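Local atomic coordinates of putative D-lactate dehydrogenase (Chlamydomonas reinhardtii, PDB entry 4ZGS), a protein that binds NAD and probably reduces pyruvate to D-lactate, acting as the pyruvate reductase of the algal chloroplast. Residues A[289-294]-A[330-335]; A[109-114]-A[132-137]; A[182-187]-A[237-242]. One frame throughout, in Å; residues are numbered along the deposited sequence.

Contact 1: A[289-294]-A[330-335]; sequences LGLDVY and VLVTPH. With NAD (nicotinamide-adenine-dinucleotide), chain I.
Asp292 OD1 is gripped from two quarters: the hydroxyl of Thr333 donates to it across the contact, and the backbone N of Thr336 does so from just beyond. The Thr333 OG1 to Asp292 OD1 separation, 2.5 Å, is so short that its exact value is doubtful. The aspartate swings its CG away from its own backbone N (chi1 -167°), which carries the carboxylate over the end of segment 330-335, where the backbone N of Ala337 takes OD2. Thr333 OG1 has a second partner in His142 NE2 of helix 136-151. Before this cluster along the chain, the segments run as neighbouring parallel strands of the Rossmann-type sheet, their axes 4.8 Å apart and only 7° from parallel, with 330-332 at the edge of the sheet. Leu331 ties the ladder at both its polar atoms, its N giving a bond of 2.8 Å to Leu289 O and its O receiving Leu291 N at 3.0 Å; Thr333 N then bonds to Leu291 O. On one face Leu289 and Val330 run side by side, CB of the first 3.8 Å from CG2 of the second; Val330 and Leu291 also touch Leu324 of helix 319-324. On the other face, Leu331 lies against helix 136-151 and Tyr158 of the second subunit. Past the strands Pro334 centres an inverse gamma turn, and His335 N makes a weak bond to Asp292 O. Val293 CG1 approaches the His335 ring at a slant, and His335 NE2 comes to 3.2 Å from C7N, the carboxamide carbon of NAD.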
loop_
_atom_site.group_PDB
_atom_site.type_symbol
_atom_site.label_atom_id
_atom_site.label_comp_id
_atom_site.label_asym_id
_atom_site.label_seq_id
_atom_site.Cartn_x
_atom_site.Cartn_y
_atom_site.Cartn_z
ATOM N N LEU A 289 3.974 -12.311 -15.077
ATOM C CA LEU A 289 3.764 -11.352 -16.128
ATOM C C LEU A 289 4.298 -10.019 -15.673
ATOM O O LEU A 289 3.851 -9.517 -14.634
ATOM C CB LEU A 289 2.271 -11.275 -16.455
ATOM C CG LEU A 289 1.766 -10.487 -17.662
ATOM C CD1 LEU A 289 2.007 -11.249 -18.966
ATOM C CD2 LEU A 289 0.279 -10.108 -17.480
ATOM N N GLY A 290 5.299 -9.484 -16.378
ATOM C CA GLY A 290 5.598 -8.065 -16.278
ATOM C C GLY A 290 5.154 -7.366 -17.555
ATOM O O GLY A 290 5.431 -7.856 -18.644
ATOM N N LEU A 291 4.580 -6.173 -17.405
ATOM C CA LEU A 291 4.016 -5.346 -18.478
ATOM C C LEU A 291 4.346 -3.909 -18.181
ATOM O O LEU A 291 4.285 -3.500 -17.024
ATOM C CB LEU A 291 2.501 -5.470 -18.600
ATOM C CG LEU A 291 1.879 -6.831 -18.800
ATOM C CD1 LEU A 291 0.366 -6.650 -18.873
ATOM C CD2 LEU A 291 2.445 -7.460 -20.069
ATOM N N ASP A 292 4.824 -3.194 -19.190
ATOM C CA ASP A 292 4.891 -1.740 -19.191
ATOM C C ASP A 292 3.748 -1.198 -20.052
ATOM O O ASP A 292 3.570 0.009 -20.178
ATOM C CB ASP A 292 6.245 -1.264 -19.730
ATOM C CG ASP A 292 6.502 0.210 -19.457
ATOM O OD1 ASP A 292 6.310 0.582 -18.277
ATOM O OD2 ASP A 292 6.875 0.988 -20.408
ATOM N N VAL A 293 2.995 -2.106 -20.664
ATOM C CA VAL A 293 1.994 -1.749 -21.677
ATOM C C VAL A 293 0.789 -2.708 -21.666
ATOM O O VAL A 293 0.926 -3.879 -21.284
ATOM C CB VAL A 293 2.628 -1.741 -23.112
ATOM C CG1 VAL A 293 3.665 -0.618 -23.245
ATOM C CG2 VAL A 293 3.232 -3.120 -23.458
ATOM N N TYR A 294 -0.370 -2.204 -22.084
ATOM C CA TYR A 294 -1.643 -2.944 -22.091
ATOM C C TYR A 294 -2.542 -2.513 -23.260
ATOM O O TYR A 294 -2.556 -1.349 -23.606
ATOM C CB TYR A 294 -2.354 -2.739 -20.762
ATOM C CG TYR A 294 -3.717 -3.365 -20.666
ATOM C CD1 TYR A 294 -3.876 -4.701 -20.332
ATOM C CD2 TYR A 294 -4.856 -2.606 -20.912
ATOM C CE1 TYR A 294 -5.135 -5.272 -20.238
ATOM C CE2 TYR A 294 -6.119 -3.159 -20.825
ATOM C CZ TYR A 294 -6.252 -4.497 -20.486
ATOM O OH TYR A 294 -7.504 -5.051 -20.392
ATOM N N VAL A 330 1.737 -10.921 -11.116
ATOM C CA VAL A 330 1.722 -9.878 -12.145
ATOM C C VAL A 330 2.299 -8.549 -11.635
ATOM O O VAL A 330 2.068 -8.162 -10.492
ATOM C CB VAL A 330 0.345 -9.615 -12.641
ATOM C CG1 VAL A 330 0.295 -8.262 -13.324
ATOM C CG2 VAL A 330 -0.127 -10.758 -13.543
ATOM N N LEU A 331 3.111 -7.898 -12.464
ATOM C CA LEU A 331 3.679 -6.599 -12.130
ATOM C C LEU A 331 3.536 -5.686 -13.330
ATOM O O LEU A 331 3.837 -6.087 -14.454
ATOM C CB LEU A 331 5.125 -6.699 -11.677
ATOM C CG LEU A 331 5.936 -5.392 -11.666
ATOM C CD1 LEU A 331 5.179 -4.213 -11.167
ATOM C CD2 LEU A 331 7.156 -5.606 -10.780
ATOM N N VAL A 332 2.950 -4.510 -13.092
ATOM C CA VAL A 332 2.648 -3.546 -14.144
ATOM C C VAL A 332 3.203 -2.171 -13.822
ATOM O O VAL A 332 2.876 -1.608 -12.774
ATOM C CB VAL A 332 1.150 -3.425 -14.340
ATOM C CG1 VAL A 332 0.816 -2.283 -15.272
ATOM C CG2 VAL A 332 0.617 -4.722 -14.878
ATOM N N THR A 333 3.967 -1.606 -14.762
ATOM C CA THR A 333 4.447 -0.214 -14.678
ATOM C C THR A 333 3.680 0.606 -15.695
ATOM O O THR A 333 3.199 0.081 -16.702
ATOM C CB THR A 333 5.965 -0.064 -14.991
ATOM O OG1 THR A 333 6.256 -0.748 -16.217
ATOM C CG2 THR A 333 6.863 -0.610 -13.856
ATOM N N PRO A 334 3.548 1.903 -15.424
ATOM C CA PRO A 334 2.711 2.789 -16.233
ATOM C C PRO A 334 3.490 3.424 -17.399
ATOM O O PRO A 334 3.754 4.625 -17.381
ATOM C CB PRO A 334 2.243 3.833 -15.212
ATOM C CG PRO A 334 3.412 3.949 -14.275
ATOM C CD PRO A 334 4.064 2.572 -14.217
ATOM N N HIS A 335 3.862 2.611 -18.389
ATOM C CA HIS A 335 4.595 3.082 -19.573
ATOM C C HIS A 335 5.850 3.884 -19.200
ATOM O O HIS A 335 6.064 5.000 -19.668
ATOM C CB HIS A 335 3.667 3.926 -20.453
ATOM C CG HIS A 335 4.021 3.886 -21.909
ATOM N ND1 HIS A 335 3.171 3.383 -22.870
ATOM C CD2 HIS A 335 5.140 4.275 -22.566
ATOM C CE1 HIS A 335 3.745 3.471 -24.056
ATOM N NE2 HIS A 335 4.941 4.009 -23.899
HETATM P PA NAD I . 13.348 -1.580 -34.169
HETATM O O1A NAD I . 12.946 -1.332 -35.572
HETATM O O2A NAD I . 14.823 -1.492 -34.309
HETATM O O5B NAD I . 12.874 -3.021 -33.651
HETATM C C5B NAD I . 11.802 -3.733 -34.268
HETATM C C4B NAD I . 12.278 -5.030 -34.841
HETATM O O4B NAD I . 11.162 -6.032 -34.893
HETATM C C3B NAD I . 12.782 -4.871 -36.230
HETATM O O3B NAD I . 14.117 -5.430 -36.380
HETATM C C2B NAD I . 11.865 -5.605 -37.095
HETATM O O2B NAD I . 12.590 -6.175 -38.217
HETATM C C1B NAD I . 11.297 -6.671 -36.241
HETATM N N9A NAD I . 10.096 -7.219 -36.729
HETATM C C8A NAD I . 9.272 -6.701 -37.771
HETATM N N7A NAD I . 8.169 -7.547 -37.973
HETATM C C5A NAD I . 8.302 -8.586 -37.076
HETATM C C6A NAD I . 7.561 -9.763 -36.746
HETATM N N6A NAD I . 6.359 -10.085 -37.424
HETATM N N1A NAD I . 7.996 -10.512 -35.837
HETATM C C2A NAD I . 9.009 -10.367 -35.170
HETATM N N3A NAD I . 9.802 -9.364 -35.327
HETATM C C4A NAD I . 9.531 -8.379 -36.289
HETATM O O3 NAD I . 12.816 -0.426 -33.189
HETATM P PN NAD I . 13.110 -0.364 -31.617
HETATM O O1N NAD I . 13.915 0.823 -31.241
HETATM O O2N NAD I . 13.982 -1.484 -31.188
HETATM O O5D NAD I . 11.730 -0.407 -30.815
HETATM C C5D NAD I . 10.646 0.480 -31.109
HETATM C C4D NAD I . 9.526 0.035 -30.246
HETATM O O4D NAD I . 9.757 0.451 -28.844
HETATM C C3D NAD I . 8.239 0.644 -30.604
HETATM O O3D NAD I . 7.644 -0.015 -31.752
HETATM C C2D NAD I . 7.451 0.423 -29.394
HETATM O O2D NAD I . 6.850 -0.893 -29.464
HETATM C C1D NAD I . 8.402 0.480 -28.254
HETATM N N1N NAD I . 8.197 1.645 -27.486
HETATM C C2N NAD I . 8.113 1.557 -26.076
HETATM C C3N NAD I . 7.895 2.702 -25.312
HETATM C C7N NAD I . 7.801 2.603 -23.792
HETATM O O7N NAD I . 7.304 1.621 -23.270
HETATM N N7N NAD I . 8.270 3.660 -22.970
HETATM C C4N NAD I . 7.756 3.950 -25.948
HETATM C C5N NAD I . 7.834 4.042 -27.352
HETATM C C6N NAD I . 8.054 2.901 -28.116
#

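Contact 2: A[109-114]-A[132-137]; sequences RCAGFD and PTYSPE. With NAD (nicotinamide-adenine-dinucleotide), chain I.
Ala111 and Tyr134 bury the most surface here, and they meet at the phenol oxygen: the backbone N of Ala111 donates to Tyr134 OH over 2.8 Å, with an angle of 157° at the hydrogen. The methyl group of Ala111 closes on the same oxygen, its CB 3.5 Å from Tyr134 OH, and also reaches the carbon bearing it. Pro132 adds its carbonyl, which faces the methyl at 3.8 Å from Pro132 O to Ala111 CB, while CB of Cys110 flanks the hydroxyl. The torsion that keeps Tyr134 CG beside the backbone N (chi1 -36°) sends the ring across to the loop after strand 105-108. One edge of that ring looks onto the cofactor: Tyr134 CE2 lies 3.3 Å from C4N of NAD, the nicotinamide carbon that exchanges hydride in such enzymes, and this carbon sits in the ring plane. Phe338 and Ile347 also meet the tyrosine ring. Segment 132-137 leads from the five-stranded parallel sheet into helix 136-151, at whose start Glu137 makes a salt bridge to Arg177 of the second subunit. Because the hydroxyl accepts the amide hydrogen, its own proton has to point elsewhere. The ring edge at CE2 is the part nearest the nicotinamide, and the hold of the Ala111 amide on the hydroxyl probably limits how far the ring can shift beside it.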
loop_
_atom_site.group_PDB
_atom_site.type_symbol
_atom_site.label_atom_id
_atom_site.label_comp_id
_atom_site.label_asym_id
_atom_site.label_seq_id
_atom_site.Cartn_x
_atom_site.Cartn_y
_atom_site.Cartn_z
ATOM N N ARG A 109 7.405 15.473 -28.112
ATOM C CA ARG A 109 8.459 15.149 -27.154
ATOM C C ARG A 109 8.502 13.637 -27.085
ATOM O O ARG A 109 8.876 13.070 -26.056
ATOM C CB ARG A 109 8.193 15.692 -25.748
ATOM C CG ARG A 109 7.923 17.143 -25.552
ATOM C CD ARG A 109 6.704 17.328 -24.620
ATOM N NE ARG A 109 6.801 16.404 -23.518
ATOM C CZ ARG A 109 5.826 16.094 -22.671
ATOM N NH1 ARG A 109 4.635 16.677 -22.743
ATOM N NH2 ARG A 109 6.065 15.188 -21.733
ATOM N N CYS A 110 7.901 12.994 -28.077
ATOM C CA CYS A 110 7.771 11.537 -28.095
ATOM C C CYS A 110 7.945 10.985 -29.516
ATOM O O CYS A 110 8.116 11.737 -30.450
ATOM C CB CYS A 110 6.394 11.142 -27.556
ATOM S SG CYS A 110 5.061 11.989 -28.485
ATOM N N ALA A 111 7.865 9.674 -29.690
ATOM C CA ALA A 111 7.929 9.122 -31.031
ATOM C C ALA A 111 6.564 8.826 -31.621
ATOM O O ALA A 111 6.439 8.694 -32.832
ATOM C CB ALA A 111 8.760 7.821 -31.014
ATOM N N GLY A 112 5.531 8.765 -30.783
ATOM C CA GLY A 112 4.185 8.555 -31.289
ATOM C C GLY A 112 3.519 9.798 -31.838
ATOM O O GLY A 112 3.328 10.780 -31.121
ATOM N N PHE A 113 3.141 9.733 -33.111
ATOM C CA PHE A 113 2.294 10.730 -33.765
ATOM C C PHE A 113 0.854 10.239 -33.934
ATOM O O PHE A 113 0.021 10.906 -34.541
ATOM C CB PHE A 113 2.899 11.162 -35.109
ATOM C CG PHE A 113 3.303 10.028 -36.005
ATOM C CD1 PHE A 113 4.434 9.277 -35.733
ATOM C CD2 PHE A 113 2.566 9.729 -37.139
ATOM C CE1 PHE A 113 4.816 8.234 -36.575
ATOM C CE2 PHE A 113 2.942 8.687 -37.984
ATOM C CZ PHE A 113 4.063 7.939 -37.697
ATOM N N ASP A 114 0.590 9.054 -33.406
ATOM C CA ASP A 114 -0.658 8.334 -33.626
ATOM C C ASP A 114 -1.899 9.222 -33.401
ATOM O O ASP A 114 -2.884 9.126 -34.129
ATOM C CB ASP A 114 -0.685 7.104 -32.708
ATOM C CG ASP A 114 -1.451 5.934 -33.304
ATOM O OD1 ASP A 114 -1.889 6.024 -34.471
ATOM O OD2 ASP A 114 -1.578 4.902 -32.614
ATOM N N PRO A 132 12.006 10.227 -33.036
ATOM C CA PRO A 132 11.826 8.815 -33.408
ATOM C C PRO A 132 12.539 7.778 -32.513
ATOM O O PRO A 132 12.065 6.643 -32.477
ATOM C CB PRO A 132 12.349 8.765 -34.844
ATOM C CG PRO A 132 13.283 9.907 -34.954
ATOM C CD PRO A 132 12.853 10.966 -33.983
ATOM N N THR A 133 13.600 8.129 -31.788
ATOM C CA THR A 133 14.258 7.117 -30.955
ATOM C C THR A 133 14.728 7.580 -29.570
ATOM O O THR A 133 15.474 8.552 -29.422
ATOM C CB THR A 133 15.465 6.482 -31.689
ATOM O OG1 THR A 133 16.206 7.508 -32.363
ATOM C CG2 THR A 133 14.987 5.464 -32.720
ATOM N N TYR A 134 14.240 6.856 -28.564
ATOM C CA TYR A 134 14.738 6.861 -27.190
ATOM C C TYR A 134 15.954 5.918 -27.081
ATOM O O TYR A 134 16.100 5.025 -27.911
ATOM C CB TYR A 134 13.649 6.407 -26.210
ATOM C CG TYR A 134 12.243 6.837 -26.558
ATOM C CD1 TYR A 134 11.965 8.115 -27.030
ATOM C CD2 TYR A 134 11.185 5.954 -26.412
ATOM C CE1 TYR A 134 10.658 8.498 -27.353
ATOM C CE2 TYR A 134 9.889 6.321 -26.725
ATOM C CZ TYR A 134 9.621 7.590 -27.192
ATOM O OH TYR A 134 8.316 7.929 -27.495
ATOM N N SER A 135 16.812 6.116 -26.074
ATOM C CA SER A 135 17.918 5.184 -25.803
ATOM C C SER A 135 17.433 3.767 -25.600
ATOM O O SER A 135 16.718 3.490 -24.666
ATOM C CB SER A 135 18.696 5.574 -24.540
ATOM O OG SER A 135 19.136 6.911 -24.575
ATOM N N PRO A 136 17.847 2.858 -26.470
ATOM C CA PRO A 136 17.353 1.481 -26.481
ATOM C C PRO A 136 17.775 0.746 -25.199
ATOM O O PRO A 136 17.132 -0.228 -24.797
ATOM C CB PRO A 136 18.021 0.872 -27.726
ATOM C CG PRO A 136 19.218 1.744 -27.975
ATOM C CD PRO A 136 18.806 3.122 -27.553
ATOM N N GLU A 137 18.849 1.211 -24.568
ATOM C CA GLU A 137 19.228 0.692 -23.261
ATOM C C GLU A 137 18.165 0.923 -22.205
ATOM O O GLU A 137 17.930 0.045 -21.369
ATOM C CB GLU A 137 20.538 1.314 -22.776
ATOM C CG GLU A 137 21.748 0.753 -23.415
ATOM C CD GLU A 137 22.057 1.424 -24.702
ATOM O OE1 GLU A 137 21.210 2.250 -25.138
ATOM O OE2 GLU A 137 23.116 1.069 -25.289
HETATM P PA NAD I . 13.348 -1.580 -34.169
HETATM O O1A NAD I . 12.946 -1.332 -35.572
HETATM O O2A NAD I . 14.823 -1.492 -34.309
HETATM O O5B NAD I . 12.874 -3.021 -33.651
HETATM C C5B NAD I . 11.802 -3.733 -34.268
HETATM C C4B NAD I . 12.278 -5.030 -34.841
HETATM O O4B NAD I . 11.162 -6.032 -34.893
HETATM C C3B NAD I . 12.782 -4.871 -36.230
HETATM O O3B NAD I . 14.117 -5.430 -36.380
HETATM C C2B NAD I . 11.865 -5.605 -37.095
HETATM O O2B NAD I . 12.590 -6.175 -38.217
HETATM C C1B NAD I . 11.297 -6.671 -36.241
HETATM N N9A NAD I . 10.096 -7.219 -36.729
HETATM C C8A NAD I . 9.272 -6.701 -37.771
HETATM N N7A NAD I . 8.169 -7.547 -37.973
HETATM C C5A NAD I . 8.302 -8.586 -37.076
HETATM C C6A NAD I . 7.561 -9.763 -36.746
HETATM N N6A NAD I . 6.359 -10.085 -37.424
HETATM N N1A NAD I . 7.996 -10.512 -35.837
HETATM C C2A NAD I . 9.009 -10.367 -35.170
HETATM N N3A NAD I . 9.802 -9.364 -35.327
HETATM C C4A NAD I . 9.531 -8.379 -36.289
HETATM O O3 NAD I . 12.816 -0.426 -33.189
HETATM P PN NAD I . 13.110 -0.364 -31.617
HETATM O O1N NAD I . 13.915 0.823 -31.241
HETATM O O2N NAD I . 13.982 -1.484 -31.188
HETATM O O5D NAD I . 11.730 -0.407 -30.815
HETATM C C5D NAD I . 10.646 0.480 -31.109
HETATM C C4D NAD I . 9.526 0.035 -30.246
HETATM O O4D NAD I . 9.757 0.451 -28.844
HETATM C C3D NAD I . 8.239 0.644 -30.604
HETATM O O3D NAD I . 7.644 -0.015 -31.752
HETATM C C2D NAD I . 7.451 0.423 -29.394
HETATM O O2D NAD I . 6.850 -0.893 -29.464
HETATM C C1D NAD I . 8.402 0.480 -28.254
HETATM N N1N NAD I . 8.197 1.645 -27.486
HETATM C C2N NAD I . 8.113 1.557 -26.076
HETATM C C3N NAD I . 7.895 2.702 -25.312
HETATM C C7N NAD I . 7.801 2.603 -23.792
HETATM O O7N NAD I . 7.304 1.621 -23.270
HETATM N N7N NAD I . 8.270 3.660 -22.970
HETATM C C4N NAD I . 7.756 3.950 -25.948
HETATM C C5N NAD I . 7.834 4.042 -27.352
HETATM C C6N NAD I . 8.054 2.901 -28.116
#

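Contact 3: A[182-187]-A[237-242]. With NAD (nicotinamide-adenine-dinucleotide), chain I.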
loop_
_atom_site.group_PDB
_atom_site.type_symbol
_atom_site.label_atom_id
_atom_site.label_comp_id
_atom_site.label_asym_id
_atom_site.label_seq_id
_atom_site.Cartn_x
_atom_site.Cartn_y
_atom_site.Cartn_z
ATOM N N GLY A 182 13.866 -16.417 -24.423
ATOM C CA GLY A 182 13.484 -15.975 -25.753
ATOM C C GLY A 182 13.367 -14.473 -25.898
ATOM O O GLY A 182 12.549 -13.854 -25.228
ATOM N N VAL A 183 14.118 -13.882 -26.818
ATOM C CA VAL A 183 13.886 -12.484 -27.176
ATOM C C VAL A 183 13.150 -12.453 -28.479
ATOM O O VAL A 183 13.641 -13.005 -29.469
ATOM C CB VAL A 183 15.154 -11.678 -27.314
ATOM C CG1 VAL A 183 14.825 -10.302 -27.789
ATOM C CG2 VAL A 183 15.890 -11.624 -25.992
ATOM N N VAL A 184 11.945 -11.886 -28.457
ATOM C CA VAL A 184 11.114 -11.783 -29.657
ATOM C C VAL A 184 11.174 -10.357 -30.239
ATOM O O VAL A 184 10.598 -9.396 -29.711
ATOM C CB VAL A 184 9.648 -12.180 -29.381
ATOM C CG1 VAL A 184 8.857 -12.098 -30.658
ATOM C CG2 VAL A 184 9.564 -13.587 -28.824
ATOM N N GLY A 185 11.888 -10.273 -31.352
ATOM C CA GLY A 185 12.234 -9.063 -32.073
ATOM C C GLY A 185 13.600 -8.598 -31.579
ATOM O O GLY A 185 13.846 -8.421 -30.355
ATOM N N THR A 186 14.476 -8.390 -32.565
ATOM C CA THR A 186 15.900 -8.091 -32.370
ATOM C C THR A 186 16.343 -6.696 -32.852
ATOM O O THR A 186 17.506 -6.494 -33.228
ATOM C CB THR A 186 16.763 -9.186 -32.966
ATOM O OG1 THR A 186 16.464 -9.367 -34.356
ATOM C CG2 THR A 186 16.471 -10.460 -32.183
ATOM N N GLY A 187 15.398 -5.779 -32.997
ATOM C CA GLY A 187 15.755 -4.434 -33.398
ATOM C C GLY A 187 16.549 -3.749 -32.303
ATOM O O GLY A 187 17.110 -4.419 -31.416
ATOM N N LEU A 237 8.961 -9.529 -25.169
ATOM C CA LEU A 237 8.508 -9.071 -26.469
ATOM C C LEU A 237 9.114 -7.731 -26.804
ATOM O O LEU A 237 8.977 -6.788 -26.028
ATOM C CB LEU A 237 6.986 -8.971 -26.498
ATOM C CG LEU A 237 6.219 -10.190 -26.007
ATOM C CD1 LEU A 237 4.686 -9.979 -26.151
ATOM C CD2 LEU A 237 6.704 -11.420 -26.766
ATOM N N HIS A 238 9.921 -7.671 -27.860
ATOM C CA HIS A 238 10.359 -6.376 -28.386
ATOM C C HIS A 238 9.958 -6.001 -29.824
ATOM O O HIS A 238 10.347 -4.944 -30.315
ATOM C CB HIS A 238 11.849 -6.285 -28.163
ATOM C CG HIS A 238 12.201 -6.369 -26.715
ATOM N ND1 HIS A 238 12.156 -5.279 -25.874
ATOM C CD2 HIS A 238 12.463 -7.441 -25.924
ATOM C CE1 HIS A 238 12.457 -5.660 -24.645
ATOM N NE2 HIS A 238 12.646 -6.970 -24.644
ATOM N N CYS A 239 9.179 -6.837 -30.503
ATOM C CA CYS A 239 8.799 -6.516 -31.877
ATOM C C CYS A 239 7.795 -5.360 -31.926
ATOM O O CYS A 239 7.065 -5.101 -30.958
ATOM C CB CYS A 239 8.208 -7.747 -32.584
ATOM S SG CYS A 239 6.896 -8.636 -31.660
ATOM N N PRO A 240 7.750 -4.661 -33.068
ATOM C CA PRO A 240 6.753 -3.608 -33.305
ATOM C C PRO A 240 5.387 -4.241 -33.479
ATOM O O PRO A 240 5.304 -5.454 -33.680
ATOM C CB PRO A 240 7.229 -2.950 -34.601
ATOM C CG PRO A 240 7.947 -4.052 -35.318
ATOM C CD PRO A 240 8.631 -4.858 -34.230
ATOM N N LEU A 241 4.329 -3.446 -33.421
ATOM C CA LEU A 241 3.011 -4.013 -33.607
ATOM C C LEU A 241 2.636 -4.031 -35.088
ATOM O O LEU A 241 2.434 -2.984 -35.706
ATOM C CB LEU A 241 1.988 -3.218 -32.806
ATOM C CG LEU A 241 0.576 -3.777 -32.810
ATOM C CD1 LEU A 241 0.630 -5.211 -32.287
ATOM C CD2 LEU A 241 -0.294 -2.905 -31.922
ATOM N N LEU A 242 2.531 -5.235 -35.646
ATOM C CA LEU A 242 2.190 -5.427 -37.055
ATOM C C LEU A 242 1.023 -6.364 -37.200
ATOM O O LEU A 242 0.688 -7.072 -36.257
ATOM C CB LEU A 242 3.379 -5.994 -37.836
ATOM C CG LEU A 242 4.596 -5.088 -38.008
ATOM C CD1 LEU A 242 5.760 -5.835 -38.640
ATOM C CD2 LEU A 242 4.204 -3.906 -38.881
HETATM P PA NAD I . 13.348 -1.580 -34.169
HETATM O O1A NAD I . 12.946 -1.332 -35.572
HETATM O O2A NAD I . 14.823 -1.492 -34.309
HETATM O O5B NAD I . 12.874 -3.021 -33.651
HETATM C C5B NAD I . 11.802 -3.733 -34.268
HETATM C C4B NAD I . 12.278 -5.030 -34.841
HETATM O O4B NAD I . 11.162 -6.032 -34.893
HETATM C C3B NAD I . 12.782 -4.871 -36.230
HETATM O O3B NAD I . 14.117 -5.430 -36.380
HETATM C C2B NAD I . 11.865 -5.605 -37.095
HETATM O O2B NAD I . 12.590 -6.175 -38.217
HETATM C C1B NAD I . 11.297 -6.671 -36.241
HETATM N N9A NAD I . 10.096 -7.219 -36.729
HETATM C C8A NAD I . 9.272 -6.701 -37.771
HETATM N N7A NAD I . 8.169 -7.547 -37.973
HETATM C C5A NAD I . 8.302 -8.586 -37.076
HETATM C C6A NAD I . 7.561 -9.763 -36.746
HETATM N N6A NAD I . 6.359 -10.085 -37.424
HETATM N N1A NAD I . 7.996 -10.512 -35.837
HETATM C C2A NAD I . 9.009 -10.367 -35.170
HETATM N N3A NAD I . 9.802 -9.364 -35.327
HETATM C C4A NAD I . 9.531 -8.379 -36.289
HETATM O O3 NAD I . 12.816 -0.426 -33.189
HETATM P PN NAD I . 13.110 -0.364 -31.617
HETATM O O1N NAD I . 13.915 0.823 -31.241
HETATM O O2N NAD I . 13.982 -1.484 -31.188
HETATM O O5D NAD I . 11.730 -0.407 -30.815
HETATM C C5D NAD I . 10.646 0.480 -31.109
HETATM C C4D NAD I . 9.526 0.035 -30.246
HETATM O O4D NAD I . 9.757 0.451 -28.844
HETATM C C3D NAD I . 8.239 0.644 -30.604
HETATM O O3D NAD I . 7.644 -0.015 -31.752
HETATM C C2D NAD I . 7.451 0.423 -29.394
HETATM O O2D NAD I . 6.850 -0.893 -29.464
HETATM C C1D NAD I . 8.402 0.480 -28.254
HETATM N N1N NAD I . 8.197 1.645 -27.486
HETATM C C2N NAD I . 8.113 1.557 -26.076
HETATM C C3N NAD I . 7.895 2.702 -25.312
HETATM C C7N NAD I . 7.801 2.603 -23.792
HETATM O O7N NAD I . 7.304 1.621 -23.270
HETATM N N7N NAD I . 8.270 3.660 -22.970
HETATM C C4N NAD I . 7.756 3.950 -25.948
HETATM C C5N NAD I . 7.834 4.042 -27.352
HETATM C C6N NAD I . 8.054 2.901 -28.116
#
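Val184 pairs in parallel with Leu237 at the end of two neighbouring strands, and Val184 O receives His238 N at 2.6 Å, the donor tilted 17° from the carbonyl plane, before the two backbones draw in to 4.3 Å between Gly185 CA and Cys239 CA. A side chain on Gly185 could not be housed, since a CB would run into Cys239 N. Val184 and Leu237 run abreast on one face of the sheet, with Val184 CB 4.0 Å from Leu237 CD2. Branch CG1 of Val184, opposite the backbone N (chi1 -178°), meets Cys239 SG. Val183 CG1 rests against CD2 of the His238 imidazole. The turn after strand 180-184 fits the GxGxxG pattern of Rossmann folds: Gly187, the N-cap of helix 188-200, brings its CA to 3.2 Å from O2A of NAD, and the backbone N atoms of Ala188 and Ile189 hydrogen-bond the cofactor. Across from it, Cys239 CB is 3.6 Å from N3A of the adenine, and Pro240 CG is 3.8 Å from C8A. With a glycine in place of Pro240 the ring carbons beside the adenine and its ribose would be gone, which would probably leave a gap there and set the loop freer to turn. Segment 237-242 thus meets the adenosine half largely through carbon atoms of Cys239, Pro240 and Leu242, while backbone meets the diphosphate; a CB on Gly187 would collide with O5B of NAD, so the absence of a side chain lets the diphosphate come close to the helix start.

Overall arrangement
Along the chain the order is contact 2, contact 3, contact 1. Contacts 3 and 1 belong to one six-stranded parallel sheet, contact 3 joining two inner strands, 180-184 and 234-237, and contact 1 strands 286-291 and 330-332 at its edge, their centres about 16 Å apart. Contact 2 sits by the five-stranded sheet, its centre about 18 Å from that of contact 1 and about 16 Å from that of contact 3. None touches another, nearest atoms lying about 6 to 7 Å apart, yet all reach the same NAD: contact 3 at adenosine and diphosphate, contacts 1 and 2 at nicotinamide. The cofactor therefore bridges the cleft between the two sheets, as in related dehydrogenases.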